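Local coordinates for D-alanyl-D-alanine carboxypeptidase (Penicillin binding protein) family protein (Francisella tularensis subsp. tularensis, PDB 6OSU), which probably removes the C-terminal D-alanine from peptidoglycan precursor peptides as a serine-type D-Ala-D-Ala carboxypeptidase of the S11 family, at residues 220-225 with 250-255; 214-219 with 245-250; 399-404 with 409-414; 332-337 with 376-381; 265-270 with 312-317. One frame throughout, in Å; residues are numbered along the deposited sequence.

Contact 1. Residues 220-225 with 250-255; sequences CLPKFD and KLFPKG
The pyrrolidine ring of Pro222 sets its CG tip squarely over the phenyl ring of Phe252, a CH-pi contact in which CG sits 3.3 Å from the centroid of the Phe252 ring and only 5° off the ring normal. All six ring carbons are therefore at nearly the same distance from that one atom, and the proline acts as a blunt knob resting on a flat plate. CB of Pro222 follows behind, 4.0 Å from Phe252 CG, over the part of the ring next to its root. Phe224 comes in beside the proline with CZ nearest, 4.0 Å from Phe252 CD1, and the two side chains run at about a right angle. With CG anti to the carbonyl carbon (chi1 -61°), the Phe224 ring swings from the strand back toward Phe252. A looser touch comes from Cys220, whose CB lies 4.5 Å from Phe252 CD2. Phe252 is the first residue beyond helix 242-251, and its buried ring is further enclosed by Phe258, Val203 and Arg217; Phe258 also meets Phe224. No hydrogen bond crosses between 220-225 and 250-255. The arrangement is a small proline-aromatic cluster where two helices end, beside the disulfide between Cys220 and Cys248, in a part of the carboxypeptidase away from the predicted active-site residues.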
# COMPACT_ATOMS: atom_id res chain seq x y z
N CYS A 220 28.10 19.20 -1.45
CA CYS A 220 28.66 20.42 -0.90
C CYS A 220 28.88 20.32 0.61
O CYS A 220 29.88 20.83 1.13
CB CYS A 220 27.75 21.61 -1.21
SG CYS A 220 27.40 21.83 -2.97
N LEU A 221 27.96 19.66 1.31
CA LEU A 221 27.93 19.60 2.77
C LEU A 221 27.96 21.01 3.34
O LEU A 221 28.96 21.41 3.95
CB LEU A 221 29.10 18.77 3.30
CG LEU A 221 29.03 17.26 3.06
CD1 LEU A 221 30.41 16.62 3.20
CD2 LEU A 221 28.04 16.61 4.01
N PRO A 222 26.90 21.79 3.17
CA PRO A 222 26.92 23.18 3.64
C PRO A 222 26.93 23.24 5.16
O PRO A 222 26.59 22.28 5.86
CB PRO A 222 25.62 23.77 3.08
CG PRO A 222 25.15 22.80 2.04
CD PRO A 222 25.62 21.46 2.51
N LYS A 223 27.33 24.40 5.67
CA LYS A 223 27.36 24.66 7.10
C LYS A 223 26.16 25.53 7.46
O LYS A 223 25.99 26.62 6.91
CB LYS A 223 28.66 25.34 7.51
CG LYS A 223 28.82 25.54 9.00
CD LYS A 223 30.09 24.88 9.51
CE LYS A 223 30.39 25.28 10.95
NZ LYS A 223 31.71 24.76 11.40
N PHE A 224 25.34 25.04 8.39
CA PHE A 224 24.15 25.75 8.84
C PHE A 224 24.31 26.16 10.29
O PHE A 224 24.80 25.37 11.12
CB PHE A 224 22.90 24.88 8.67
CG PHE A 224 22.61 24.49 7.25
CD1 PHE A 224 22.92 23.23 6.79
CD2 PHE A 224 22.04 25.40 6.38
CE1 PHE A 224 22.66 22.87 5.49
CE2 PHE A 224 21.78 25.05 5.07
CZ PHE A 224 22.09 23.78 4.62
N ASP A 225 23.91 27.39 10.61
CA ASP A 225 23.82 27.81 12.00
C ASP A 225 22.81 26.93 12.74
O ASP A 225 21.68 26.74 12.28
CB ASP A 225 23.40 29.28 12.08
CG ASP A 225 23.50 29.83 13.49
OD1 ASP A 225 24.34 29.34 14.26
OD2 ASP A 225 22.73 30.76 13.82
N LYS A 250 25.24 28.73 -5.60
CA LYS A 250 23.90 29.07 -6.09
C LYS A 250 22.82 28.30 -5.34
O LYS A 250 21.76 28.87 -5.03
CB LYS A 250 23.81 28.79 -7.59
CG LYS A 250 22.47 29.16 -8.20
CD LYS A 250 22.30 28.56 -9.59
CE LYS A 250 23.28 29.15 -10.59
NZ LYS A 250 22.86 30.50 -11.05
N LEU A 251 23.05 27.02 -5.06
CA LEU A 251 22.05 26.21 -4.36
C LEU A 251 22.01 26.52 -2.87
O LEU A 251 20.94 26.44 -2.26
CB LEU A 251 22.34 24.72 -4.57
CG LEU A 251 22.29 24.22 -6.01
CD1 LEU A 251 22.77 22.78 -6.10
CD2 LEU A 251 20.89 24.36 -6.58
N PHE A 252 23.14 26.88 -2.28
CA PHE A 252 23.23 27.25 -0.87
C PHE A 252 23.91 28.60 -0.78
O PHE A 252 25.11 28.69 -0.50
CB PHE A 252 23.99 26.20 -0.06
CG PHE A 252 23.40 24.83 -0.13
CD1 PHE A 252 22.36 24.46 0.72
CD2 PHE A 252 23.88 23.89 -1.03
CE1 PHE A 252 21.82 23.19 0.67
CE2 PHE A 252 23.34 22.62 -1.08
CZ PHE A 252 22.31 22.27 -0.23
N PRO A 253 23.17 29.70 -1.02
CA PRO A 253 23.77 31.04 -0.92
C PRO A 253 24.25 31.34 0.49
O PRO A 253 24.21 30.47 1.36
CB PRO A 253 22.62 31.97 -1.33
CG PRO A 253 21.68 31.10 -2.11
CD PRO A 253 21.77 29.75 -1.47
N LYS A 254 24.72 32.56 0.74
CA LYS A 254 25.21 32.94 2.05
C LYS A 254 24.14 33.77 2.76
O LYS A 254 23.80 34.86 2.31
CB LYS A 254 26.53 33.72 1.95
CG LYS A 254 27.69 32.86 1.47
CD LYS A 254 29.04 33.55 1.63
CE LYS A 254 29.41 34.36 0.39
NZ LYS A 254 30.88 34.42 0.20
N GLY A 255 23.62 33.24 3.87
CA GLY A 255 22.60 33.90 4.65
C GLY A 255 21.19 33.41 4.41
O GLY A 255 20.28 33.83 5.13

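Contact 2. Residues 214-219 with 245-250; sequences IADRKQ and KDKCNK
Lys247 turns its CG to an unusual chi1 of 100° and then runs out extended, carrying NZ across to helix 214-220, where Gln219, with CG anti to its carbonyl carbon, extends its amide toward the lysine. NZ of Lys247 donates a hydrogen bond of 3.0 Å to OE1 of Gln219; it arrives at 126° to the C=O bond and tilted 19° from the carbonyl plane. One turn earlier on the same helix, the carboxylate of Asp216 offers a second, looser partner: OD2 of Asp216 is 3.7 Å from Lys247 NZ, a long salt bridge. Both side chains meet the lysine at about a right angle, and the ammonium is thus shared between an amide oxygen and a carboxylate on a contact at the protein surface. The same two helices, 214-220 and 242-251, are tied covalently by the disulfide from Cys248 to Cys220, just past Gln219, while Lys245 and Asn249 pack on the loop at Tyr235, which follows strand 231-233.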
# COMPACT_ATOMS: atom_id res chain seq x y z
N ILE A 214 18.86 16.22 -1.89
CA ILE A 214 19.69 15.71 -0.80
C ILE A 214 21.06 15.31 -1.33
O ILE A 214 22.08 15.48 -0.65
CB ILE A 214 18.98 14.55 -0.09
CG1 ILE A 214 17.80 15.07 0.74
CG2 ILE A 214 19.94 13.77 0.80
CD1 ILE A 214 17.14 14.02 1.61
N ALA A 215 21.10 14.78 -2.56
CA ALA A 215 22.38 14.45 -3.17
C ALA A 215 23.23 15.70 -3.39
O ALA A 215 24.45 15.67 -3.21
CB ALA A 215 22.16 13.72 -4.50
N ASP A 216 22.59 16.81 -3.76
CA ASP A 216 23.33 18.07 -3.89
C ASP A 216 23.86 18.55 -2.55
O ASP A 216 24.89 19.23 -2.50
CB ASP A 216 22.46 19.15 -4.53
CG ASP A 216 22.38 19.03 -6.04
OD1 ASP A 216 21.26 19.03 -6.58
OD2 ASP A 216 23.45 18.92 -6.68
N ARG A 217 23.17 18.22 -1.46
CA ARG A 217 23.67 18.61 -0.14
C ARG A 217 24.90 17.79 0.24
O ARG A 217 25.87 18.34 0.77
CB ARG A 217 22.58 18.45 0.92
CG ARG A 217 22.97 19.03 2.26
CD ARG A 217 22.27 18.34 3.42
NE ARG A 217 22.69 18.92 4.70
CZ ARG A 217 22.29 18.48 5.88
NH1 ARG A 217 22.72 19.07 6.99
NH2 ARG A 217 21.47 17.44 5.97
N LYS A 218 24.87 16.48 -0.01
CA LYS A 218 26.01 15.64 0.34
C LYS A 218 27.24 15.94 -0.50
O LYS A 218 28.35 15.63 -0.07
CB LYS A 218 25.62 14.16 0.21
CG LYS A 218 24.60 13.69 1.24
CD LYS A 218 24.10 12.29 0.92
CE LYS A 218 22.91 11.89 1.80
NZ LYS A 218 23.33 11.31 3.11
N GLN A 219 27.07 16.54 -1.68
CA GLN A 219 28.22 16.98 -2.46
C GLN A 219 28.89 18.19 -1.82
O GLN A 219 30.12 18.22 -1.66
CB GLN A 219 27.80 17.33 -3.89
CG GLN A 219 27.29 16.16 -4.71
CD GLN A 219 26.94 16.58 -6.12
OE1 GLN A 219 27.47 17.56 -6.64
NE2 GLN A 219 26.04 15.83 -6.76
N LYS A 245 32.03 24.30 -7.24
CA LYS A 245 31.98 25.21 -6.11
C LYS A 245 30.91 26.27 -6.30
O LYS A 245 30.19 26.61 -5.36
CB LYS A 245 33.35 25.87 -5.90
CG LYS A 245 34.14 25.30 -4.74
CD LYS A 245 35.54 25.90 -4.69
CE LYS A 245 36.33 25.36 -3.51
NZ LYS A 245 37.75 25.81 -3.54
N ASP A 246 30.78 26.81 -7.52
CA ASP A 246 29.79 27.85 -7.77
C ASP A 246 28.38 27.30 -7.73
O ASP A 246 27.44 28.02 -7.38
CB ASP A 246 30.06 28.54 -9.11
CG ASP A 246 29.04 29.63 -9.42
OD1 ASP A 246 28.67 30.39 -8.49
OD2 ASP A 246 28.62 29.75 -10.59
N LYS A 247 28.19 26.02 -8.08
CA LYS A 247 26.87 25.42 -7.94
C LYS A 247 26.52 25.22 -6.47
O LYS A 247 25.34 25.26 -6.10
CB LYS A 247 26.80 24.10 -8.71
CG LYS A 247 26.96 22.84 -7.89
CD LYS A 247 26.35 21.65 -8.62
CE LYS A 247 26.85 20.33 -8.07
NZ LYS A 247 26.36 19.18 -8.87
N CYS A 248 27.52 25.01 -5.61
CA CYS A 248 27.29 25.07 -4.17
C CYS A 248 26.89 26.47 -3.74
O CYS A 248 26.10 26.63 -2.81
CB CYS A 248 28.52 24.61 -3.41
SG CYS A 248 29.00 22.88 -3.66
N ASN A 249 27.42 27.50 -4.41
CA ASN A 249 27.11 28.87 -4.02
C ASN A 249 25.72 29.29 -4.48
O ASN A 249 25.08 30.12 -3.83
CB ASN A 249 28.17 29.82 -4.59
CG ASN A 249 29.46 29.79 -3.80
OD1 ASN A 249 30.51 29.41 -4.32
ND2 ASN A 249 29.39 30.21 -2.54
N LYS A 250 25.24 28.73 -5.60
CA LYS A 250 23.90 29.07 -6.09
C LYS A 250 22.82 28.30 -5.34
O LYS A 250 21.76 28.87 -5.03
CB LYS A 250 23.81 28.79 -7.59
CG LYS A 250 22.47 29.16 -8.20
CD LYS A 250 22.30 28.56 -9.59
CE LYS A 250 23.28 29.15 -10.59
NZ LYS A 250 22.86 30.50 -11.05

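Contact 3. Residues 399-404 with 409-414; sequences LVITLG and EIASIP
Strands 399-403 and 411-414 run antiparallel at 171°, their axes 4.8 Å apart, as the two arms of a beta hairpin in the PBP5-type C-terminal domain, with a classic beta bulge where Ile410 and Ala411 both face Ile401. At the bulge O of Ile401 takes a 2.6 Å bond from Ile410 N. A weak one of 3.4 Å reaches Ile401 O from Ala411 N. From there the ladder continues through the hydrogen-bonded pairs Ile401-Ala411 and Leu399-Ile413, with the non-hydrogen-bonded pair Val400-Ser412 between them. Leu399, Ile401, Ala411 and Ile413 share one face. There CB of Leu399 meets CG2 of Ile413 at 3.9 Å, and CG1 of Ile401 lies alongside CB of Ala411. This face turns toward Leu333 and Tyr334 of strand 328-334 and toward Ile364. At the bulge Ile410 packs by CB against CG2 of Ile401 and by CG1 against CB of Leu403. The other face carries Val400, Thr402, Glu409 and Ser412. Val400 places CG1 anti to its backbone N (chi1 173°), against the extended Glu409 chain, which it crosses at a slant; the Glu381 carboxylate is close by. CG1 of Val400 lies 3.6 Å from Glu409 CG and 4.1 Å from each carboxylate oxygen of Glu409.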
# COMPACT_ATOMS: atom_id res chain seq x y z
N LEU A 399 -14.37 -25.17 -9.35
CA LEU A 399 -12.99 -25.64 -9.32
C LEU A 399 -12.41 -25.31 -7.95
O LEU A 399 -12.52 -24.18 -7.47
CB LEU A 399 -12.15 -24.99 -10.43
CG LEU A 399 -10.73 -25.57 -10.57
CD1 LEU A 399 -10.32 -25.61 -12.03
CD2 LEU A 399 -9.70 -24.79 -9.76
N VAL A 400 -11.80 -26.30 -7.32
CA VAL A 400 -11.39 -26.20 -5.92
C VAL A 400 -9.90 -26.48 -5.81
O VAL A 400 -9.39 -27.42 -6.43
CB VAL A 400 -12.21 -27.16 -5.03
CG1 VAL A 400 -11.66 -27.17 -3.62
CG2 VAL A 400 -13.68 -26.76 -5.03
N ILE A 401 -9.21 -25.64 -5.03
CA ILE A 401 -7.82 -25.87 -4.65
C ILE A 401 -7.82 -26.32 -3.20
O ILE A 401 -8.23 -25.57 -2.31
CB ILE A 401 -6.97 -24.60 -4.84
CG1 ILE A 401 -7.11 -24.07 -6.27
CG2 ILE A 401 -5.51 -24.89 -4.51
CD1 ILE A 401 -6.52 -24.98 -7.30
N THR A 402 -7.36 -27.54 -2.96
CA THR A 402 -7.31 -28.10 -1.62
C THR A 402 -5.87 -28.28 -1.17
O THR A 402 -4.94 -28.31 -1.98
CB THR A 402 -8.05 -29.45 -1.55
OG1 THR A 402 -7.67 -30.26 -2.67
CG2 THR A 402 -9.55 -29.23 -1.57
N LEU A 403 -5.69 -28.40 0.15
CA LEU A 403 -4.37 -28.55 0.76
C LEU A 403 -4.11 -30.04 0.97
O LEU A 403 -4.61 -30.63 1.93
CB LEU A 403 -4.28 -27.77 2.06
CG LEU A 403 -2.93 -27.86 2.77
CD1 LEU A 403 -1.83 -27.34 1.86
CD2 LEU A 403 -2.95 -27.11 4.09
N GLY A 404 -3.31 -30.63 0.09
CA GLY A 404 -2.99 -32.04 0.22
C GLY A 404 -4.19 -32.92 -0.10
O GLY A 404 -5.04 -32.59 -0.93
N GLU A 409 -10.20 -26.24 1.85
CA GLU A 409 -10.20 -25.50 0.60
C GLU A 409 -9.39 -24.22 0.73
O GLU A 409 -9.62 -23.43 1.65
CB GLU A 409 -11.63 -25.19 0.15
CG GLU A 409 -12.44 -26.43 -0.17
CD GLU A 409 -13.81 -26.11 -0.75
OE1 GLU A 409 -14.04 -24.94 -1.15
OE2 GLU A 409 -14.66 -27.03 -0.81
N ILE A 410 -8.46 -24.02 -0.20
CA ILE A 410 -7.68 -22.79 -0.27
C ILE A 410 -8.35 -21.76 -1.17
O ILE A 410 -8.46 -20.59 -0.82
CB ILE A 410 -6.25 -23.11 -0.73
CG1 ILE A 410 -5.52 -23.94 0.33
CG2 ILE A 410 -5.48 -21.83 -1.07
CD1 ILE A 410 -5.75 -23.46 1.74
N ALA A 411 -8.82 -22.20 -2.34
CA ALA A 411 -9.51 -21.34 -3.28
C ALA A 411 -10.68 -22.11 -3.88
O ALA A 411 -10.65 -23.34 -3.97
CB ALA A 411 -8.58 -20.85 -4.39
N SER A 412 -11.70 -21.37 -4.29
CA SER A 412 -12.88 -21.97 -4.91
C SER A 412 -13.43 -20.99 -5.94
O SER A 412 -13.61 -19.81 -5.63
CB SER A 412 -13.95 -22.29 -3.86
OG SER A 412 -15.10 -22.87 -4.47
N ILE A 413 -13.69 -21.49 -7.14
CA ILE A 413 -14.18 -20.62 -8.22
C ILE A 413 -15.24 -21.38 -9.01
O ILE A 413 -15.07 -22.56 -9.32
CB ILE A 413 -13.00 -20.13 -9.08
CG1 ILE A 413 -13.33 -18.78 -9.71
CG2 ILE A 413 -12.61 -21.13 -10.16
CD1 ILE A 413 -12.10 -18.04 -10.18
N PRO A 414 -16.38 -20.75 -9.32
CA PRO A 414 -17.41 -21.44 -10.09
C PRO A 414 -16.92 -21.78 -11.49
O PRO A 414 -16.23 -20.99 -12.14
CB PRO A 414 -18.57 -20.44 -10.12
CG PRO A 414 -17.97 -19.13 -9.75
CD PRO A 414 -16.84 -19.44 -8.83

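Contact 4. Residues 332-337 with 376-381; sequences LLYKAN and LKQGIE
The Tyr334 ring receives the side-chain amide of Gln378 at its edge, in the ring plane: NE2 of Gln378 is 3.5 Å from CD1 of Tyr334, and the ring and amide planes are turned 48° apart. The same NE2 is held by the backbone, donating a 2.8 Å hydrogen bond to O of Leu333. That bond is made in the carbonyl plane on a lone pair, with the acceptor close to the amide plane, though the N-H...O angle is a bent 148°. Gln378 reaches across because its chain is extended beyond CG, which stands anti to the carbonyl carbon. Tyr334 fixes its far end elsewhere, its OH bonding to the backbone O of Ser338 and N of Ser360, while its ring also packs on Leu399 and Ile364. At the other end of the contact CD2 of Leu333 meets CD1 of Leu376 at 3.5 Å, methyl to methyl, the two side chains crossing at about a right angle. The strand axes lie 8.5 Å apart and 25° from parallel, too far for backbone pairing. Leu333 and Tyr334 instead form a classic beta bulge opposite Ile364 on strand 364-369. This is side-chain packing between strands of two different sheets, the two-stranded 328-334/364-369 ladder and the five-stranded sheet edged by 376-382, within the PBP5-type C-terminal domain.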
# COMPACT_ATOMS: atom_id res chain seq x y z
N LEU A 332 -0.13 -18.61 -9.26
CA LEU A 332 -1.26 -18.74 -10.18
C LEU A 332 -1.77 -20.17 -10.07
O LEU A 332 -1.26 -21.08 -10.72
CB LEU A 332 -0.85 -18.40 -11.60
CG LEU A 332 -1.97 -18.48 -12.64
CD1 LEU A 332 -2.96 -17.34 -12.44
CD2 LEU A 332 -1.41 -18.47 -14.06
N LEU A 333 -2.79 -20.37 -9.23
CA LEU A 333 -3.30 -21.72 -8.99
C LEU A 333 -4.10 -22.24 -10.18
O LEU A 333 -4.13 -23.45 -10.42
CB LEU A 333 -4.15 -21.74 -7.72
CG LEU A 333 -3.43 -21.21 -6.48
CD1 LEU A 333 -4.40 -21.01 -5.32
CD2 LEU A 333 -2.32 -22.16 -6.08
N TYR A 334 -4.77 -21.35 -10.91
CA TYR A 334 -5.55 -21.75 -12.07
C TYR A 334 -5.43 -20.68 -13.14
O TYR A 334 -5.75 -19.51 -12.90
CB TYR A 334 -7.03 -21.96 -11.71
CG TYR A 334 -7.90 -22.26 -12.90
CD1 TYR A 334 -7.88 -23.50 -13.51
CD2 TYR A 334 -8.75 -21.29 -13.42
CE1 TYR A 334 -8.67 -23.78 -14.61
CE2 TYR A 334 -9.56 -21.55 -14.52
CZ TYR A 334 -9.51 -22.80 -15.11
OH TYR A 334 -10.31 -23.07 -16.20
N LYS A 335 -4.96 -21.08 -14.32
CA LYS A 335 -4.89 -20.20 -15.48
C LYS A 335 -6.25 -20.22 -16.19
O LYS A 335 -6.78 -21.30 -16.48
CB LYS A 335 -3.78 -20.65 -16.43
CG LYS A 335 -3.56 -19.74 -17.62
CD LYS A 335 -2.47 -20.29 -18.52
CE LYS A 335 -1.21 -20.62 -17.73
NZ LYS A 335 -0.03 -20.86 -18.61
N ALA A 336 -6.80 -19.04 -16.44
CA ALA A 336 -8.15 -18.94 -16.99
C ALA A 336 -8.26 -19.69 -18.32
O ALA A 336 -7.29 -19.80 -19.08
CB ALA A 336 -8.54 -17.48 -17.18
N ASN A 337 -9.45 -20.23 -18.57
CA ASN A 337 -9.79 -20.98 -19.78
C ASN A 337 -9.05 -22.31 -19.88
O ASN A 337 -8.96 -22.89 -20.97
CB ASN A 337 -9.55 -20.15 -21.04
CG ASN A 337 -10.06 -18.73 -20.91
OD1 ASN A 337 -11.13 -18.48 -20.37
ND2 ASN A 337 -9.27 -17.77 -21.40
N LEU A 376 -0.68 -28.31 -2.90
CA LEU A 376 -1.96 -27.89 -3.43
C LEU A 376 -2.40 -28.81 -4.57
O LEU A 376 -1.57 -29.36 -5.30
CB LEU A 376 -1.89 -26.44 -3.91
CG LEU A 376 -1.40 -25.46 -2.84
CD1 LEU A 376 -1.08 -24.11 -3.43
CD2 LEU A 376 -2.42 -25.33 -1.72
N LYS A 377 -3.71 -28.98 -4.71
CA LYS A 377 -4.27 -29.88 -5.71
C LYS A 377 -5.53 -29.26 -6.30
O LYS A 377 -6.38 -28.74 -5.56
CB LYS A 377 -4.60 -31.26 -5.11
CG LYS A 377 -3.40 -32.02 -4.55
CD LYS A 377 -2.48 -32.55 -5.64
CE LYS A 377 -1.24 -33.22 -5.05
NZ LYS A 377 -0.37 -33.86 -6.07
N GLN A 378 -5.65 -29.31 -7.63
CA GLN A 378 -6.85 -28.86 -8.31
C GLN A 378 -7.93 -29.92 -8.25
O GLN A 378 -7.67 -31.11 -8.45
CB GLN A 378 -6.56 -28.52 -9.77
CG GLN A 378 -5.91 -27.17 -10.00
CD GLN A 378 -6.00 -26.73 -11.45
OE1 GLN A 378 -6.42 -27.50 -12.32
NE2 GLN A 378 -5.62 -25.49 -11.72
N GLY A 379 -9.16 -29.49 -7.97
CA GLY A 379 -10.28 -30.41 -7.92
C GLY A 379 -11.55 -29.74 -8.40
O GLY A 379 -11.71 -28.52 -8.28
N ILE A 380 -12.44 -30.54 -8.96
CA ILE A 380 -13.76 -30.08 -9.40
C ILE A 380 -14.79 -30.61 -8.42
O ILE A 380 -14.97 -31.83 -8.30
CB ILE A 380 -14.08 -30.53 -10.83
CG1 ILE A 380 -13.03 -30.00 -11.81
CG2 ILE A 380 -15.46 -30.04 -11.24
CD1 ILE A 380 -12.95 -28.48 -11.85
N GLU A 381 -15.45 -29.70 -7.71
CA GLU A 381 -16.57 -30.05 -6.84
C GLU A 381 -17.86 -29.79 -7.62
O GLU A 381 -18.25 -28.64 -7.81
CB GLU A 381 -16.56 -29.26 -5.54
CG GLU A 381 -17.85 -29.42 -4.75
CD GLU A 381 -17.78 -28.86 -3.34
OE1 GLU A 381 -17.06 -27.86 -3.13
OE2 GLU A 381 -18.46 -29.41 -2.45

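Contact 5. Residues 265-270 with 312-317; sequences NRLLFT and KRDSES
This is a helix-to-helix packing contact without a crossing hydrogen bond, in which the short helix 267-270 rests against helix 310-327, next to the antiparallel sheet of the penicillin-binding-protein fold. Leu267 and Asp314 carry it. CD1 of Leu267 lies 3.7 Å from the backbone O of Asp314 and 4.0 Å from Asp314 CB, the two side chains sliding past each other in opposite directions, while CD2 of Leu267 reaches toward CB of Ser317. Leu267 also touches Ser291, and Ser317 touches Leu289, both on strand 288-295. Arg266 meets the carboxylate by its aliphatic root: its chain bends at chi2 and chi3 (-59° and -47°), which carries the guanidinium away to lie with one face near Phe269 CD2. NE of Arg266 therefore stays 5.5 Å from Asp314 OD2. The charge of Asp314 is instead paired within its own helix, where Arg313 NE donates to Asp314 OD1 at 3.1 Å from above the carboxylate plane. Asn265 caps the short helix, its OD1 accepting from Leu267 N. The predicted substrate-binding Lys278 is about 11 Å from Leu267, side chain to side chain. CG of Arg266 comes to 3.3 Å from Asp314 OD2.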
# COMPACT_ATOMS: atom_id res chain seq x y z
N ASN A 265 9.01 8.35 8.78
CA ASN A 265 8.78 6.92 8.62
C ASN A 265 10.13 6.23 8.79
O ASN A 265 10.92 6.11 7.86
CB ASN A 265 8.16 6.61 7.26
CG ASN A 265 7.88 5.13 7.07
OD1 ASN A 265 7.96 4.35 8.02
ND2 ASN A 265 7.56 4.74 5.85
N ARG A 266 10.38 5.77 10.02
CA ARG A 266 11.67 5.16 10.35
C ARG A 266 11.95 3.93 9.50
O ARG A 266 13.11 3.57 9.29
CB ARG A 266 11.71 4.80 11.83
CG ARG A 266 11.72 6.00 12.77
CD ARG A 266 12.92 6.88 12.48
NE ARG A 266 14.14 6.09 12.37
CZ ARG A 266 15.30 6.55 11.90
NH1 ARG A 266 15.39 7.82 11.51
NH2 ARG A 266 16.36 5.76 11.83
N LEU A 267 10.90 3.28 8.99
CA LEU A 267 11.07 2.05 8.22
C LEU A 267 11.93 2.26 6.98
O LEU A 267 12.61 1.33 6.53
CB LEU A 267 9.71 1.49 7.82
CG LEU A 267 9.19 0.28 8.61
CD1 LEU A 267 9.13 0.60 10.10
CD2 LEU A 267 7.82 -0.13 8.10
N LEU A 268 11.91 3.48 6.42
CA LEU A 268 12.74 3.75 5.24
C LEU A 268 14.21 3.46 5.51
O LEU A 268 14.92 2.95 4.63
CB LEU A 268 12.57 5.21 4.81
CG LEU A 268 11.21 5.66 4.27
CD1 LEU A 268 11.30 7.11 3.83
CD2 LEU A 268 10.76 4.75 3.14
N PHE A 269 14.67 3.76 6.72
CA PHE A 269 16.08 3.59 7.07
C PHE A 269 16.39 2.21 7.62
O PHE A 269 17.52 1.73 7.46
CB PHE A 269 16.49 4.65 8.09
CG PHE A 269 16.03 6.04 7.75
CD1 PHE A 269 16.86 6.92 7.07
CD2 PHE A 269 14.76 6.47 8.11
CE1 PHE A 269 16.43 8.20 6.76
CE2 PHE A 269 14.32 7.75 7.80
CZ PHE A 269 15.16 8.61 7.12
N THR A 270 15.43 1.56 8.27
CA THR A 270 15.67 0.31 8.98
C THR A 270 15.23 -0.93 8.22
O THR A 270 15.96 -1.92 8.20
CB THR A 270 14.97 0.34 10.35
OG1 THR A 270 13.55 0.49 10.17
CG2 THR A 270 15.49 1.50 11.19
N LYS A 312 6.81 1.40 19.06
CA LYS A 312 5.94 0.24 18.84
C LYS A 312 5.30 0.29 17.46
O LYS A 312 5.14 -0.75 16.81
CB LYS A 312 4.87 0.18 19.93
CG LYS A 312 5.31 -0.50 21.21
CD LYS A 312 4.22 -0.37 22.26
CE LYS A 312 4.17 -1.57 23.18
NZ LYS A 312 2.95 -1.53 24.03
N ARG A 313 4.91 1.49 17.01
CA ARG A 313 4.38 1.64 15.66
C ARG A 313 5.35 1.10 14.61
O ARG A 313 4.95 0.41 13.67
CB ARG A 313 4.09 3.12 15.40
CG ARG A 313 3.77 3.47 13.95
CD ARG A 313 4.01 4.95 13.70
NE ARG A 313 5.44 5.27 13.70
CZ ARG A 313 5.94 6.49 13.83
NH1 ARG A 313 5.13 7.53 13.98
NH2 ARG A 313 7.25 6.67 13.81
N ASP A 314 6.64 1.41 14.77
CA ASP A 314 7.65 0.91 13.84
C ASP A 314 7.97 -0.55 14.09
O ASP A 314 8.17 -1.32 13.15
CB ASP A 314 8.91 1.77 13.93
CG ASP A 314 8.65 3.22 13.55
OD1 ASP A 314 7.76 3.45 12.70
OD2 ASP A 314 9.33 4.11 14.10
N SER A 315 8.03 -0.95 15.36
CA SER A 315 8.31 -2.34 15.70
C SER A 315 7.23 -3.27 15.17
O SER A 315 7.52 -4.29 14.53
CB SER A 315 8.46 -2.49 17.22
OG SER A 315 8.48 -3.85 17.61
N GLU A 316 5.96 -2.93 15.41
CA GLU A 316 4.87 -3.83 15.06
C GLU A 316 4.62 -3.86 13.56
O GLU A 316 4.22 -4.89 13.01
CB GLU A 316 3.61 -3.44 15.83
CG GLU A 316 3.78 -3.57 17.34
CD GLU A 316 2.58 -3.06 18.11
OE1 GLU A 316 1.44 -3.27 17.65
OE2 GLU A 316 2.78 -2.45 19.18
N SER A 317 4.85 -2.74 12.86
CA SER A 317 4.72 -2.74 11.41
C SER A 317 5.80 -3.61 10.77
O SER A 317 5.52 -4.36 9.82
CB SER A 317 4.78 -1.32 10.86
OG SER A 317 3.64 -0.57 11.24

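How the contacts relate
Contacts 1 and 2 form one cluster, centres 8 Å apart, both using helix 242-251 and sharing Lys250; their segments alternate, and the disulfide Cys220-Cys248 joins them. Contacts 3 and 4 form another, centres 7 Å apart, in the C-terminal domain, where strands 376-382 and 395-403 are sheet neighbours. The two clusters lie on opposite sides of the chain's centre, centres about 60 Å apart. Along the chain, contacts 1 and 2 precede 5, then 4, then 3. Contact 5 lies between them, about 30 Å from contacts 1 and 2 and 36 to 38 Å from contacts 3 and 4. Its helix 310-327 leads into strand 328-334 of contact 4, linking the catalytic part to the C-terminal domain.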